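Local coordinates for protein meta cleavage compound hydrolase (Janthinobacterium, PDB 1J1I) that is a serine hydrolase of the alpha/beta-hydrolase fold in carbazole degradation, probably cleaving a carbon-carbon bond of the meta-cleavage product to yield anthranilate, at residues Val164-Lys176 with Pro257-Glu269. Numbering follows the deposited sequence.
Sequences VHLVKALTNDGFK and PHCGHWAMIEHPE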
# COMPACT_ATOMS: atom_id res chain seq x y z
N VAL A 164 -8.18 -11.19 -27.14
CA VAL A 164 -6.80 -11.46 -26.76
C VAL A 164 -6.02 -10.15 -26.76
O VAL A 164 -5.27 -9.86 -25.83
CB VAL A 164 -6.11 -12.44 -27.73
CG1 VAL A 164 -4.62 -12.52 -27.42
CG2 VAL A 164 -6.74 -13.82 -27.60
N HIS A 165 -6.20 -9.37 -27.82
CA HIS A 165 -5.51 -8.09 -27.94
C HIS A 165 -5.92 -7.15 -26.81
O HIS A 165 -5.08 -6.42 -26.28
CB HIS A 165 -5.81 -7.42 -29.28
CG HIS A 165 -5.09 -8.04 -30.44
ND1 HIS A 165 -3.71 -8.13 -30.49
CD2 HIS A 165 -5.54 -8.57 -31.60
CE1 HIS A 165 -3.35 -8.69 -31.63
NE2 HIS A 165 -4.44 -8.97 -32.32
N LEU A 166 -7.20 -7.16 -26.45
CA LEU A 166 -7.69 -6.30 -25.38
C LEU A 166 -7.04 -6.64 -24.05
O LEU A 166 -6.56 -5.76 -23.34
CB LEU A 166 -9.22 -6.41 -25.28
CG LEU A 166 -9.98 -5.59 -24.23
CD1 LEU A 166 -9.78 -6.19 -22.84
CD2 LEU A 166 -9.52 -4.14 -24.28
N VAL A 167 -7.03 -7.93 -23.70
CA VAL A 167 -6.44 -8.35 -22.43
C VAL A 167 -4.96 -8.00 -22.36
O VAL A 167 -4.48 -7.50 -21.35
CB VAL A 167 -6.63 -9.86 -22.20
CG1 VAL A 167 -5.93 -10.29 -20.92
CG2 VAL A 167 -8.12 -10.18 -22.11
N LYS A 168 -4.23 -8.27 -23.44
CA LYS A 168 -2.80 -7.95 -23.48
C LYS A 168 -2.59 -6.45 -23.33
O LYS A 168 -1.68 -6.00 -22.64
CB LYS A 168 -2.17 -8.41 -24.80
CG LYS A 168 -2.06 -9.92 -24.96
CD LYS A 168 -1.26 -10.26 -26.21
CE LYS A 168 -1.10 -11.77 -26.37
NZ LYS A 168 -0.32 -12.11 -27.59
N ALA A 169 -3.45 -5.67 -23.98
CA ALA A 169 -3.35 -4.22 -23.93
C ALA A 169 -3.58 -3.62 -22.54
O ALA A 169 -2.91 -2.67 -22.15
CB ALA A 169 -4.33 -3.60 -24.92
N LEU A 170 -4.53 -4.20 -21.79
CA LEU A 170 -4.87 -3.70 -20.46
C LEU A 170 -4.05 -4.27 -19.31
O LEU A 170 -4.24 -3.87 -18.15
CB LEU A 170 -6.35 -3.97 -20.17
CG LEU A 170 -7.38 -3.49 -21.19
CD1 LEU A 170 -8.77 -3.67 -20.60
CD2 LEU A 170 -7.14 -2.03 -21.52
N THR A 171 -3.14 -5.19 -19.62
CA THR A 171 -2.31 -5.81 -18.60
C THR A 171 -0.83 -5.49 -18.78
O THR A 171 -0.42 -5.01 -19.84
CB THR A 171 -2.50 -7.35 -18.61
OG1 THR A 171 -2.25 -7.85 -19.93
CG2 THR A 171 -3.92 -7.71 -18.20
N ASN A 172 -0.03 -5.74 -17.74
CA ASN A 172 1.40 -5.47 -17.80
C ASN A 172 2.08 -6.41 -18.80
O ASN A 172 1.59 -7.52 -19.04
CB ASN A 172 2.03 -5.64 -16.40
CG ASN A 172 2.19 -7.09 -16.00
OD1 ASN A 172 3.16 -7.75 -16.38
ND2 ASN A 172 1.24 -7.60 -15.23
N ASP A 173 3.19 -5.97 -19.36
CA ASP A 173 3.92 -6.75 -20.36
C ASP A 173 4.30 -8.17 -19.94
O ASP A 173 4.64 -8.99 -20.79
CB ASP A 173 5.18 -6.00 -20.80
CG ASP A 173 4.90 -4.59 -21.26
OD1 ASP A 173 3.84 -4.35 -21.88
OD2 ASP A 173 5.74 -3.70 -21.01
N GLY A 174 4.25 -8.46 -18.65
CA GLY A 174 4.60 -9.79 -18.19
C GLY A 174 3.43 -10.72 -17.98
O GLY A 174 3.61 -11.89 -17.63
N PHE A 175 2.22 -10.21 -18.18
CA PHE A 175 1.01 -11.01 -18.00
C PHE A 175 0.90 -12.13 -19.04
O PHE A 175 0.98 -11.88 -20.24
CB PHE A 175 -0.23 -10.12 -18.07
CG PHE A 175 -1.51 -10.84 -17.78
CD1 PHE A 175 -1.78 -11.31 -16.50
CD2 PHE A 175 -2.45 -11.06 -18.79
CE1 PHE A 175 -2.97 -11.99 -16.22
CE2 PHE A 175 -3.63 -11.75 -18.52
CZ PHE A 175 -3.89 -12.21 -17.24
N LYS A 176 0.73 -13.36 -18.57
CA LYS A 176 0.60 -14.51 -19.45
C LYS A 176 -0.87 -14.81 -19.73
O LYS A 176 -1.65 -15.10 -18.81
CB LYS A 176 1.26 -15.74 -18.81
CG LYS A 176 1.11 -17.01 -19.64
CD LYS A 176 1.69 -18.22 -18.91
CE LYS A 176 1.54 -19.49 -19.74
NZ LYS A 176 2.12 -20.69 -19.06
N PRO A 257 3.94 -2.04 -8.95
CA PRO A 257 4.77 -1.94 -10.16
C PRO A 257 4.48 -3.09 -11.12
O PRO A 257 3.93 -4.12 -10.70
CB PRO A 257 6.19 -2.01 -9.60
CG PRO A 257 6.03 -3.01 -8.47
CD PRO A 257 4.72 -2.55 -7.81
N HIS A 258 4.82 -2.92 -12.39
CA HIS A 258 4.62 -3.97 -13.39
C HIS A 258 3.20 -4.50 -13.31
O HIS A 258 2.96 -5.71 -13.27
CB HIS A 258 5.62 -5.09 -13.13
CG HIS A 258 7.01 -4.60 -12.89
ND1 HIS A 258 7.80 -5.08 -11.86
CD2 HIS A 258 7.75 -3.66 -13.52
CE1 HIS A 258 8.96 -4.45 -11.87
NE2 HIS A 258 8.95 -3.58 -12.87
N CYS A 259 2.26 -3.57 -13.30
CA CYS A 259 0.85 -3.89 -13.17
C CYS A 259 0.03 -2.96 -14.04
O CYS A 259 0.24 -1.75 -14.04
CB CYS A 259 0.45 -3.74 -11.70
SG CYS A 259 -1.24 -4.16 -11.30
N GLY A 260 -0.90 -3.55 -14.79
CA GLY A 260 -1.75 -2.77 -15.67
C GLY A 260 -3.04 -2.34 -15.00
O GLY A 260 -3.06 -1.98 -13.82
N HIS A 261 -4.13 -2.41 -15.76
CA HIS A 261 -5.46 -2.00 -15.31
C HIS A 261 -6.22 -3.03 -14.46
O HIS A 261 -7.22 -2.68 -13.83
CB HIS A 261 -6.29 -1.62 -16.54
CG HIS A 261 -7.56 -0.88 -16.23
ND1 HIS A 261 -7.60 0.26 -15.46
CD2 HIS A 261 -8.84 -1.11 -16.63
CE1 HIS A 261 -8.84 0.71 -15.40
NE2 HIS A 261 -9.61 -0.10 -16.10
N TRP A 262 -5.76 -4.28 -14.43
CA TRP A 262 -6.43 -5.34 -13.67
C TRP A 262 -5.55 -6.00 -12.60
O TRP A 262 -5.20 -7.17 -12.72
CB TRP A 262 -6.94 -6.44 -14.61
CG TRP A 262 -7.93 -5.99 -15.65
CD1 TRP A 262 -8.76 -4.90 -15.58
CD2 TRP A 262 -8.25 -6.65 -16.88
NE1 TRP A 262 -9.57 -4.84 -16.69
CE2 TRP A 262 -9.27 -5.90 -17.50
CE3 TRP A 262 -7.76 -7.80 -17.51
CZ2 TRP A 262 -9.82 -6.27 -18.74
CZ3 TRP A 262 -8.31 -8.17 -18.74
CH2 TRP A 262 -9.33 -7.41 -19.34
N ALA A 263 -5.22 -5.27 -11.54
CA ALA A 263 -4.38 -5.81 -10.48
C ALA A 263 -4.87 -7.15 -9.93
O ALA A 263 -4.07 -8.06 -9.71
CB ALA A 263 -4.26 -4.79 -9.34
N MET A 264 -6.18 -7.29 -9.72
CA MET A 264 -6.73 -8.53 -9.17
C MET A 264 -6.53 -9.75 -10.08
O MET A 264 -6.57 -10.89 -9.60
CB MET A 264 -8.22 -8.38 -8.88
CG MET A 264 -9.11 -8.41 -10.11
SD MET A 264 -8.83 -7.05 -11.24
CE MET A 264 -10.02 -7.43 -12.50
N ILE A 265 -6.34 -9.51 -11.37
CA ILE A 265 -6.13 -10.60 -12.32
C ILE A 265 -4.64 -10.82 -12.58
O ILE A 265 -4.17 -11.95 -12.61
CB ILE A 265 -6.83 -10.31 -13.68
CG1 ILE A 265 -8.35 -10.28 -13.50
CG2 ILE A 265 -6.45 -11.38 -14.70
CD1 ILE A 265 -9.12 -9.89 -14.75
N GLU A 266 -3.90 -9.72 -12.73
CA GLU A 266 -2.46 -9.79 -13.01
C GLU A 266 -1.62 -10.26 -11.82
O GLU A 266 -0.61 -10.95 -12.00
CB GLU A 266 -1.96 -8.42 -13.48
CG GLU A 266 -2.69 -7.87 -14.69
CD GLU A 266 -2.29 -6.45 -15.02
OE1 GLU A 266 -1.07 -6.19 -15.18
OE2 GLU A 266 -3.19 -5.59 -15.13
N HIS A 267 -2.03 -9.89 -10.61
CA HIS A 267 -1.31 -10.27 -9.40
C HIS A 267 -2.34 -10.55 -8.31
O HIS A 267 -2.45 -9.80 -7.34
CB HIS A 267 -0.40 -9.12 -8.95
CG HIS A 267 0.52 -8.62 -10.03
ND1 HIS A 267 1.61 -9.34 -10.47
CD2 HIS A 267 0.49 -7.48 -10.75
CE1 HIS A 267 2.22 -8.66 -11.42
NE2 HIS A 267 1.57 -7.53 -11.61
N PRO A 268 -3.09 -11.66 -8.45
CA PRO A 268 -4.12 -12.02 -7.46
C PRO A 268 -3.67 -12.12 -6.00
O PRO A 268 -4.32 -11.57 -5.12
CB PRO A 268 -4.70 -13.32 -8.01
CG PRO A 268 -3.56 -13.91 -8.81
CD PRO A 268 -2.96 -12.70 -9.48
N GLU A 269 -2.56 -12.82 -5.76
CA GLU A 269 -2.06 -12.97 -4.39
C GLU A 269 -1.69 -11.62 -3.78
O GLU A 269 -2.01 -11.34 -2.62
CB GLU A 269 -0.83 -13.88 -4.38
CG GLU A 269 -1.15 -15.34 -4.69
CD GLU A 269 -0.93 -16.24 -3.48
OE1 GLU A 269 0.23 -16.38 -3.04
OE2 GLU A 269 -1.93 -16.80 -2.97
O HOH W 1 1.00 -10.43 -14.31
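Leu-170, near the end of helix 160-170, offers its carbonyl O to the backbone N of His-261 at 2.8 Å, and just beyond it Thr-171 runs so close to Gly-260 (4.3 Å between their CA atoms) that only a residue without a side chain fits there. Beside this bond lies the carboxylate of Glu-266. Glu-266 OE1 accepts from Asn-172 N at 2.8 Å, from above the carboxylate plane, and from Asn-172 ND2 at 2.7 Å through the anti lone pair, while Gly-260 N comes in on the syn side. OE2 takes the N-H of Trp-262, so both oxygens of this buried acid are satisfied, largely by backbone donors. Were Glu-266 an alanine, the N-H groups of Asn-172, Gly-260 and Trp-262 would probably lose their acceptor and the 258-262 loop would be freer to shift. Asn-172 suits its place because its amide works at both ends: CG stands between the backbone N and carbonyl carbon (chi1 76°), from where ND2 reaches Glu-266 and a water bound to Glu-266 O, while OD1 accepts from Gly-174 N in an Asx turn. The indole of Trp-262 is broad enough to meet three apolar helix residues at once: Leu-170 CD1 presses on Trp-262 CZ2 at 3.4 Å, Leu-166 CD1 touches CH2, and Val-167 CG2 lies in plane at the ring edge. The apolar ring of Phe-175 suits the Ile-265 methyl, CZ resting on CG2, and Thr-171 CG2 sits over one ring face, toward the rim. His-261, whose ND1 bonds Asp-233 and whose ring approaches Ser-114, very probably completes the Ser-His-Asp catalytic triad; the contact thus joins helix 160-170 of the helical cap, inserted between strands 131-137 and 225-230, to the histidine loop of the alpha/beta-hydrolase core.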